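Local coordinates for metalloregulator ScaR (Streptococcus gordonii, PDB 3HRS), which represses transcription in response to manganese, probably by binding DNA as a homodimer in the manner of the DtxR/MntR family, at residues I21-I26 with E39-L44; K74-E79 with L154-D159; L82-G87 with A121-G126. All blocks are in the same frame, centred on the assembly; numbering follows the deposited sequence.

Contact 1: I21-I26 with E39-L44; sequences ITNKEI and EMMKKL. With SO4 (sulfate ion), chain E.
Ile-26 and Met-41 meet inside the helix-turn-helix of the N-terminal DNA-binding domain, between helix 23-30 and helix 34-46, the latter holding the position of the recognition helix. The contact is small and carries no hydrogen bond from one segment to the other. Its main touch is apolar: the outer methyl CD1 of Ile-26 lies 4.0 Å from SD of Met-41, with the two side chains running at a slant to one another. In Met-41, CG stands beside the backbone N and anti to the carbonyl carbon (chi1 -58°), and a further bend at chi2 (-59°) folds the thioether back instead of letting it reach straight out between the helices. A second, looser touch comes from Asn-23, in the first turn of its helix, whose amide ND2 rests 4.2 Å from CG of Met-41; its OD1 makes a weak hydrogen bond to Tyr-58 OH. The backbones stay well separated, with 9.2 Å between CA of Asn-23 and CA of Met-41. The start of helix 23-30 is N-capped by Thr-22, whose OG1 accepts from N of Glu-25; the modelled length of this bond is doubtful. On the exposed face of helix 34-46, the extended chain of Lys-43 brings NZ to a weak hydrogen bond, 3.4 Å, with sulfate O2, an ion that also binds the backbone N of Lys-4. The ion probably comes from the crystallisation liquor. Within the fold, Leu-11 of helix 4-13 packs on Ile-26, Val-37 of helix 34-46 touches both Asn-23 and Ile-26, and Tyr-58 of the wing strand 57-60 reaches Ile-26 and Met-41, so the two helices, the first helix and the wing share one buried centre.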
loop_
_atom_site.group_PDB
_atom_site.type_symbol
_atom_site.label_atom_id
_atom_site.label_comp_id
_atom_site.label_asym_id
_atom_site.label_seq_id
_atom_site.Cartn_x
_atom_site.Cartn_y
_atom_site.Cartn_z
ATOM N N ILE A 21 -14.079 6.313 -31.584
ATOM C CA ILE A 21 -14.273 5.837 -30.237
ATOM C C ILE A 21 -15.751 5.994 -30.005
ATOM O O ILE A 21 -16.220 7.065 -29.641
ATOM C CB ILE A 21 -13.534 6.708 -29.236
ATOM C CG1 ILE A 21 -12.030 6.627 -29.461
ATOM C CG2 ILE A 21 -13.845 6.278 -27.818
ATOM C CD1 ILE A 21 -11.230 7.080 -28.244
ATOM N N THR A 22 -16.502 4.938 -30.269
ATOM C CA THR A 22 -17.933 4.981 -30.038
ATOM C C THR A 22 -18.124 5.058 -28.525
ATOM O O THR A 22 -17.177 4.837 -27.773
ATOM C CB THR A 22 -18.602 3.711 -30.585
ATOM O OG1 THR A 22 -18.830 2.790 -29.515
ATOM C CG2 THR A 22 -17.702 3.051 -31.626
ATOM N N ASN A 23 -19.325 5.391 -28.068
ATOM C CA ASN A 23 -19.631 5.212 -26.654
ATOM C C ASN A 23 -20.036 3.764 -26.429
ATOM O O ASN A 23 -19.858 3.223 -25.339
ATOM C CB ASN A 23 -20.725 6.170 -26.181
ATOM C CG ASN A 23 -20.238 7.608 -26.082
ATOM O OD1 ASN A 23 -19.529 8.094 -26.962
ATOM N ND2 ASN A 23 -20.624 8.294 -25.014
ATOM N N LYS A 24 -20.580 3.148 -27.480
ATOM C CA LYS A 24 -20.874 1.718 -27.490
ATOM C C LYS A 24 -19.600 0.990 -27.056
ATOM O O LYS A 24 -19.624 0.163 -26.141
ATOM C CB LYS A 24 -21.340 1.264 -28.896
ATOM C CG LYS A 24 -22.143 -0.073 -28.955
ATOM C CD LYS A 24 -22.820 -0.336 -30.337
ATOM C CE LYS A 24 -23.706 -1.610 -30.325
ATOM N NZ LYS A 24 -24.497 -1.882 -31.578
ATOM N N GLU A 25 -18.486 1.335 -27.697
ATOM C CA GLU A 25 -17.199 0.712 -27.418
ATOM C C GLU A 25 -16.736 0.998 -26.003
ATOM O O GLU A 25 -16.259 0.100 -25.304
ATOM C CB GLU A 25 -16.140 1.158 -28.427
ATOM C CG GLU A 25 -15.786 0.085 -29.445
ATOM C CD GLU A 25 -14.492 0.385 -30.177
ATOM O OE1 GLU A 25 -13.745 -0.572 -30.506
ATOM O OE2 GLU A 25 -14.225 1.586 -30.405
ATOM N N ILE A 26 -16.879 2.250 -25.583
ATOM C CA ILE A 26 -16.571 2.611 -24.213
ATOM C C ILE A 26 -17.460 1.831 -23.255
ATOM O O ILE A 26 -17.002 1.350 -22.227
ATOM C CB ILE A 26 -16.734 4.121 -23.972
ATOM C CG1 ILE A 26 -15.626 4.893 -24.691
ATOM C CG2 ILE A 26 -16.708 4.428 -22.477
ATOM C CD1 ILE A 26 -15.878 6.374 -24.808
ATOM N N GLU A 39 -22.467 10.158 -18.747
ATOM C CA GLU A 39 -22.216 10.929 -17.540
ATOM C C GLU A 39 -20.730 11.130 -17.254
ATOM O O GLU A 39 -20.326 12.167 -16.732
ATOM C CB GLU A 39 -22.915 10.287 -16.338
ATOM C CG GLU A 39 -24.288 10.881 -16.071
ATOM C CD GLU A 39 -24.218 12.389 -15.838
ATOM O OE1 GLU A 39 -24.605 13.153 -16.754
ATOM O OE2 GLU A 39 -23.761 12.808 -14.744
ATOM N N MET A 40 -19.923 10.138 -17.604
ATOM C CA MET A 40 -18.493 10.180 -17.328
ATOM C C MET A 40 -17.789 11.100 -18.321
ATOM O O MET A 40 -17.012 11.966 -17.938
ATOM C CB MET A 40 -17.921 8.761 -17.380
ATOM C CG MET A 40 -16.452 8.636 -17.052
ATOM S SD MET A 40 -16.009 9.193 -15.403
ATOM C CE MET A 40 -15.183 10.698 -15.841
ATOM N N MET A 41 -18.071 10.915 -19.604
ATOM C CA MET A 41 -17.529 11.806 -20.616
ATOM C C MET A 41 -17.849 13.269 -20.285
ATOM O O MET A 41 -16.967 14.125 -20.362
ATOM C CB MET A 41 -18.048 11.431 -22.007
ATOM C CG MET A 41 -17.741 10.007 -22.443
ATOM S SD MET A 41 -15.976 9.645 -22.484
ATOM C CE MET A 41 -15.767 8.974 -20.850
ATOM N N LYS A 42 -19.097 13.561 -19.917
ATOM C CA LYS A 42 -19.456 14.923 -19.514
ATOM C C LYS A 42 -18.420 15.460 -18.527
ATOM O O LYS A 42 -17.887 16.570 -18.713
ATOM C CB LYS A 42 -20.856 14.990 -18.885
ATOM C CG LYS A 42 -21.975 15.472 -19.826
ATOM C CD LYS A 42 -23.126 16.137 -19.038
ATOM C CE LYS A 42 -24.019 17.025 -19.933
ATOM N NZ LYS A 42 -24.997 17.861 -19.160
ATOM N N LYS A 43 -18.136 14.656 -17.497
ATOM C CA LYS A 43 -17.183 15.012 -16.445
ATOM C C LYS A 43 -15.773 15.149 -17.022
ATOM O O LYS A 43 -15.084 16.160 -16.779
ATOM C CB LYS A 43 -17.202 13.961 -15.324
ATOM C CG LYS A 43 -16.229 14.230 -14.167
ATOM C CD LYS A 43 -16.370 13.179 -13.061
ATOM C CE LYS A 43 -15.426 13.444 -11.877
ATOM N NZ LYS A 43 -15.517 12.381 -10.819
ATOM N N LEU A 44 -15.361 14.127 -17.784
ATOM C CA LEU A 44 -14.087 14.128 -18.506
ATOM C C LEU A 44 -13.961 15.343 -19.432
ATOM O O LEU A 44 -12.915 15.994 -19.461
ATOM C CB LEU A 44 -13.895 12.817 -19.281
ATOM C CG LEU A 44 -12.921 11.780 -18.708
ATOM C CD1 LEU A 44 -12.528 12.050 -17.266
ATOM C CD2 LEU A 44 -13.434 10.360 -18.853
HETATM S S SO4 E . -13.052 9.775 -9.062
HETATM O O1 SO4 E . -12.186 8.651 -8.702
HETATM O O2 SO4 E . -13.904 9.444 -10.206
HETATM O O3 SO4 E . -13.909 10.098 -7.925
HETATM O O4 SO4 E . -12.209 10.927 -9.377
#

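Contact 2: K74-E79 with L154-D159. With SO4 (sulfate ion), chain C.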
loop_
_atom_site.group_PDB
_atom_site.type_symbol
_atom_site.label_atom_id
_atom_site.label_comp_id
_atom_site.label_asym_id
_atom_site.label_seq_id
_atom_site.Cartn_x
_atom_site.Cartn_y
_atom_site.Cartn_z
ATOM N N LYS A 74 1.980 4.782 -11.428
ATOM C CA LYS A 74 1.476 4.163 -10.207
ATOM C C LYS A 74 1.392 2.659 -10.397
ATOM O O LYS A 74 2.008 1.878 -9.651
ATOM C CB LYS A 74 0.110 4.740 -9.858
ATOM C CG LYS A 74 -0.259 4.629 -8.400
ATOM C CD LYS A 74 -1.770 4.654 -8.192
ATOM C CE LYS A 74 -2.302 6.073 -7.946
ATOM N NZ LYS A 74 -2.873 6.718 -9.138
ATOM N N HIS A 75 0.673 2.268 -11.445
ATOM C CA HIS A 75 0.430 0.876 -11.782
ATOM C C HIS A 75 1.687 0.044 -12.090
ATOM O O HIS A 75 1.825 -1.079 -11.604
ATOM C CB HIS A 75 -0.464 0.839 -12.986
ATOM C CG HIS A 75 -0.659 -0.528 -13.537
ATOM N ND1 HIS A 75 -1.479 -1.454 -12.936
ATOM C CD2 HIS A 75 -0.150 -1.126 -14.641
ATOM C CE1 HIS A 75 -1.481 -2.560 -13.654
ATOM N NE2 HIS A 75 -0.681 -2.389 -14.692
ATOM N N ARG A 76 2.591 0.589 -12.906
ATOM C CA ARG A 76 3.827 -0.122 -13.186
ATOM C C ARG A 76 4.841 -0.100 -12.024
ATOM O O ARG A 76 5.553 -1.063 -11.820
ATOM C CB ARG A 76 4.458 0.315 -14.516
ATOM C CG ARG A 76 3.629 -0.147 -15.695
ATOM C CD ARG A 76 3.834 0.648 -16.993
ATOM N NE ARG A 76 2.903 0.149 -18.006
ATOM C CZ ARG A 76 2.911 0.496 -19.291
ATOM N NH1 ARG A 76 3.813 1.352 -19.762
ATOM N NH2 ARG A 76 2.008 -0.026 -20.112
ATOM N N LEU A 77 4.938 0.976 -11.255
ATOM C CA LEU A 77 5.863 0.900 -10.132
ATOM C C LEU A 77 5.349 -0.073 -9.037
ATOM O O LEU A 77 6.117 -0.838 -8.483
ATOM C CB LEU A 77 6.204 2.270 -9.571
ATOM C CG LEU A 77 7.025 3.226 -10.437
ATOM C CD1 LEU A 77 6.909 4.684 -9.938
ATOM C CD2 LEU A 77 8.432 2.815 -10.413
ATOM N N ILE A 78 4.051 -0.075 -8.768
ATOM C CA ILE A 78 3.485 -1.063 -7.859
ATOM C C ILE A 78 3.740 -2.462 -8.430
ATOM O O ILE A 78 4.078 -3.400 -7.712
ATOM C CB ILE A 78 1.965 -0.864 -7.636
ATOM C CG1 ILE A 78 1.663 0.487 -6.964
ATOM C CG2 ILE A 78 1.421 -1.925 -6.754
ATOM C CD1 ILE A 78 2.559 0.771 -5.798
ATOM N N GLU A 79 3.579 -2.613 -9.733
ATOM C CA GLU A 79 3.828 -3.916 -10.330
ATOM C C GLU A 79 5.252 -4.328 -10.000
ATOM O O GLU A 79 5.450 -5.357 -9.376
ATOM C CB GLU A 79 3.610 -3.893 -11.834
ATOM C CG GLU A 79 3.989 -5.181 -12.522
ATOM C CD GLU A 79 2.811 -6.102 -12.698
ATOM O OE1 GLU A 79 3.032 -7.267 -13.116
ATOM O OE2 GLU A 79 1.669 -5.649 -12.430
ATOM N N LEU A 154 10.683 -11.150 -27.500
ATOM C CA LEU A 154 9.360 -10.859 -26.962
ATOM C C LEU A 154 9.492 -9.750 -25.936
ATOM O O LEU A 154 9.703 -10.011 -24.754
ATOM C CB LEU A 154 8.776 -12.093 -26.300
ATOM C CG LEU A 154 7.309 -11.907 -25.968
ATOM C CD1 LEU A 154 6.728 -11.000 -27.014
ATOM C CD2 LEU A 154 6.623 -13.259 -25.967
ATOM N N ALA A 155 9.354 -8.506 -26.385
ATOM C CA ALA A 155 9.748 -7.364 -25.560
ATOM C C ALA A 155 8.695 -6.875 -24.577
ATOM O O ALA A 155 9.036 -6.515 -23.453
ATOM C CB ALA A 155 10.255 -6.233 -26.411
ATOM N N ARG A 156 7.428 -6.853 -24.983
ATOM C CA ARG A 156 6.360 -6.483 -24.047
ATOM C C ARG A 156 5.093 -7.296 -24.276
ATOM O O ARG A 156 4.893 -7.861 -25.335
ATOM C CB ARG A 156 6.072 -4.975 -24.108
ATOM C CG ARG A 156 4.749 -4.565 -23.494
ATOM C CD ARG A 156 4.607 -3.045 -23.367
ATOM N NE ARG A 156 4.259 -2.372 -24.614
ATOM C CZ ARG A 156 3.199 -1.580 -24.766
ATOM N NH1 ARG A 156 2.363 -1.368 -23.758
ATOM N NH2 ARG A 156 2.970 -0.996 -25.934
ATOM N N VAL A 157 4.254 -7.376 -23.256
ATOM C CA VAL A 157 2.954 -8.010 -23.374
ATOM C C VAL A 157 2.015 -7.128 -22.580
ATOM O O VAL A 157 2.439 -6.442 -21.662
ATOM C CB VAL A 157 2.934 -9.412 -22.750
ATOM C CG1 VAL A 157 4.107 -10.219 -23.225
ATOM C CG2 VAL A 157 2.960 -9.313 -21.243
ATOM N N HIS A 158 0.743 -7.122 -22.942
ATOM C CA HIS A 158 -0.212 -6.313 -22.212
ATOM C C HIS A 158 -0.452 -6.951 -20.866
ATOM O O HIS A 158 -0.359 -8.152 -20.735
ATOM C CB HIS A 158 -1.521 -6.157 -23.002
ATOM C CG HIS A 158 -1.534 -4.961 -23.901
ATOM N ND1 HIS A 158 -1.924 -3.712 -23.469
ATOM C CD2 HIS A 158 -1.175 -4.816 -25.199
ATOM C CE1 HIS A 158 -1.816 -2.850 -24.466
ATOM N NE2 HIS A 158 -1.361 -3.494 -25.526
ATOM N N ASP A 159 -0.770 -6.136 -19.873
ATOM C CA ASP A 159 -0.878 -6.592 -18.491
ATOM C C ASP A 159 -2.002 -7.607 -18.233
ATOM O O ASP A 159 -1.918 -8.397 -17.305
ATOM C CB ASP A 159 -1.038 -5.385 -17.565
ATOM C CG ASP A 159 -0.051 -5.413 -16.436
ATOM O OD1 ASP A 159 0.453 -6.517 -16.147
ATOM O OD2 ASP A 159 0.248 -4.348 -15.860
HETATM S S SO4 C . -0.528 -2.587 -20.804
HETATM O O1 SO4 C . 0.684 -3.073 -21.477
HETATM O O2 SO4 C . -1.010 -1.421 -21.539
HETATM O O3 SO4 C . -1.586 -3.608 -20.799
HETATM O O4 SO4 C . -0.199 -2.204 -19.421
#
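Two carboxylates, Glu-79 and Asp-159, pass each other in opposite directions with no metal between them: OE2 of Glu-79 is 3.9 Å from OD2 of Asp-159, and their planes are turned 54° apart. Asp-159 is also held by His-75, whose NE2 donates to OD2 at the edge of the ring; the 2.5 Å separation is doubtful as a measure of strength. Ring and carboxylate planes are 80° apart, and ND1 of His-75 is hydrogen-bonded to Glu-101, so both ring nitrogens have carboxylate partners. Nearby, a sulfate ion is gripped from both segments. The extended Arg-76 offers NH2 to O4 at 3.2 Å in a nearly straight bond (168°), near the plane of its guanidinium, while its NH1 bonds Thr-127 O and Glu-137. O3 accepts from His-158 ND1 at 2.7 Å and from the backbone N of Asp-159 at 2.8 Å. Arg-156, bent at chi3, adds a weak bond from NH1 to O1. With Cys-122 and His-124, Glu-79 and Asp-159 form the zinc site seen in this protein, here empty, at the junction between the helical domain and the SH3-like FeoA domain of DtxR-type repressors.

Contact 3: L82-G87 with A121-G126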
loop_
_atom_site.group_PDB
_atom_site.type_symbol
_atom_site.label_atom_id
_atom_site.label_comp_id
_atom_site.label_asym_id
_atom_site.label_seq_id
_atom_site.Cartn_x
_atom_site.Cartn_y
_atom_site.Cartn_z
ATOM N N LEU A 82 5.776 -5.183 -6.276
ATOM C CA LEU A 82 5.165 -6.420 -5.819
ATOM C C LEU A 82 5.913 -7.661 -6.260
ATOM O O LEU A 82 6.127 -8.588 -5.456
ATOM C CB LEU A 82 3.706 -6.514 -6.250
ATOM C CG LEU A 82 2.873 -5.434 -5.554
ATOM C CD1 LEU A 82 1.394 -5.711 -5.738
ATOM C CD2 LEU A 82 3.249 -5.359 -4.070
ATOM N N VAL A 83 6.318 -7.697 -7.527
ATOM C CA VAL A 83 6.964 -8.908 -8.003
ATOM C C VAL A 83 8.432 -8.996 -7.614
ATOM O O VAL A 83 8.870 -10.036 -7.129
ATOM C CB VAL A 83 6.710 -9.217 -9.503
ATOM C CG1 VAL A 83 6.000 -8.080 -10.180
ATOM C CG2 VAL A 83 8.009 -9.589 -10.217
ATOM N N HIS A 84 9.189 -7.922 -7.776
ATOM C CA HIS A 84 10.600 -7.949 -7.368
ATOM C C HIS A 84 10.915 -7.933 -5.865
ATOM O O HIS A 84 11.896 -8.527 -5.406
ATOM C CB HIS A 84 11.362 -6.847 -8.050
ATOM C CG HIS A 84 11.547 -7.086 -9.507
ATOM N ND1 HIS A 84 12.451 -6.379 -10.274
ATOM C CD2 HIS A 84 10.954 -7.975 -10.343
ATOM C CE1 HIS A 84 12.411 -6.817 -11.518
ATOM N NE2 HIS A 84 11.509 -7.785 -11.586
ATOM N N HIS A 85 10.113 -7.245 -5.089
ATOM C CA HIS A 85 10.472 -7.095 -3.685
ATOM C C HIS A 85 9.729 -8.122 -2.883
ATOM O O HIS A 85 10.324 -8.739 -2.009
ATOM C CB HIS A 85 10.206 -5.668 -3.173
ATOM C CG HIS A 85 11.258 -4.691 -3.587
ATOM N ND1 HIS A 85 11.782 -3.743 -2.729
ATOM C CD2 HIS A 85 11.907 -4.532 -4.766
ATOM C CE1 HIS A 85 12.703 -3.035 -3.364
ATOM N NE2 HIS A 85 12.798 -3.493 -4.602
ATOM N N LEU A 86 8.451 -8.340 -3.199
ATOM C CA LEU A 86 7.616 -9.229 -2.387
ATOM C C LEU A 86 7.374 -10.603 -3.004
ATOM O O LEU A 86 6.626 -11.405 -2.458
ATOM C CB LEU A 86 6.284 -8.554 -2.074
ATOM C CG LEU A 86 6.412 -7.147 -1.459
ATOM C CD1 LEU A 86 5.064 -6.668 -0.921
ATOM C CD2 LEU A 86 7.463 -7.131 -0.347
ATOM N N GLY A 87 8.005 -10.869 -4.146
ATOM C CA GLY A 87 7.814 -12.105 -4.885
ATOM C C GLY A 87 6.386 -12.488 -5.262
ATOM O O GLY A 87 6.061 -13.676 -5.339
ATOM N N ALA A 121 11.221 0.441 -16.654
ATOM C CA ALA A 121 10.263 -0.520 -17.191
ATOM C C ALA A 121 9.777 -1.527 -16.152
ATOM O O ALA A 121 10.568 -1.970 -15.319
ATOM C CB ALA A 121 10.887 -1.252 -18.354
ATOM N N CYS A 122 8.484 -1.882 -16.202
ATOM C CA CYS A 122 7.942 -2.929 -15.329
ATOM C C CYS A 122 8.256 -4.322 -15.920
ATOM O O CYS A 122 8.682 -4.432 -17.079
ATOM C CB CYS A 122 6.439 -2.776 -15.134
ATOM S SG CYS A 122 5.446 -3.044 -16.618
ATOM N N PRO A 123 8.042 -5.394 -15.136
ATOM C CA PRO A 123 8.473 -6.717 -15.627
ATOM C C PRO A 123 7.831 -7.158 -16.958
ATOM O O PRO A 123 8.373 -8.060 -17.589
ATOM C CB PRO A 123 8.082 -7.679 -14.488
ATOM C CG PRO A 123 7.836 -6.788 -13.287
ATOM C CD PRO A 123 7.328 -5.488 -13.852
ATOM N N HIS A 124 6.729 -6.554 -17.396
ATOM C CA HIS A 124 6.171 -6.965 -18.686
ATOM C C HIS A 124 6.599 -6.104 -19.853
ATOM O O HIS A 124 5.983 -6.166 -20.919
ATOM C CB HIS A 124 4.659 -7.041 -18.642
ATOM C CG HIS A 124 4.149 -8.086 -17.713
ATOM N ND1 HIS A 124 3.417 -7.784 -16.585
ATOM C CD2 HIS A 124 4.279 -9.433 -17.734
ATOM C CE1 HIS A 124 3.102 -8.903 -15.959
ATOM N NE2 HIS A 124 3.609 -9.917 -16.638
ATOM N N GLY A 125 7.639 -5.299 -19.657
ATOM C CA GLY A 125 8.215 -4.531 -20.746
ATOM C C GLY A 125 7.548 -3.182 -20.954
ATOM O O GLY A 125 8.015 -2.331 -21.742
ATOM N N GLY A 126 6.433 -2.992 -20.257
ATOM C CA GLY A 126 5.801 -1.692 -20.218
ATOM C C GLY A 126 6.792 -0.678 -19.688
ATOM O O GLY A 126 7.476 -0.907 -18.658
#
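Pro-123 packs against Val-83 and His-84, late in helix 62-84, through a single ring carbon. In the closer half, its CG lies 3.8 Å from CG1 of Val-83 and 4.2 Å from CG2, so the proline tip faces both branches of the valine as the side chains pass in opposite directions. The outer half is looser: this CG stands 4.2 Å from NE2 of His-84, an exposed residue whose ring is met obliquely and which a crystal neighbour also touches and may help to place. CG of His-84 lies beside its backbone N (chi1 -71°), which carries the imidazole over toward the loop. No hydrogen bond joins the segments. Pro-123 lies in a type I beta turn from Cys-122 to Gly-125, closed by Gly-125 N to Cys-122 O at 2.9 Å, with Cys-122 N to Gly-126 O at 2.8 Å beside it. Away from the loop, Leu-82 and Leu-86 pack on Phe-108 of the second subunit, so segment 82-87 also contributes to the dimer interface. Pro-123 further touches Glu-79, and it sits between Cys-122 and His-124: the contact sets a metal-ligand loop against the helix that supplies another zinc ligand, within the metal-binding and dimerisation domain.

From the N terminus, contact 1 comes first, closing a short, mostly helical loop within the DNA-binding domain before the others begin. Its nearest atoms are about 14 Å from contact 2 and about 21 Å from contact 3. Helix 62-84 then opens contact 2 at 74-79 and, about two turns on from its start, contact 3 at 82-87. The chain returns through 121-126 to close contact 3 and reaches 154-159 to close contact 2, so the smaller loop lies within the larger. The two meet directly, with Val-157 N probably hydrogen-bonded to His-124 O at 3.1 Å. Together they join one helix to the ligand loop and to the FeoA-domain sheet.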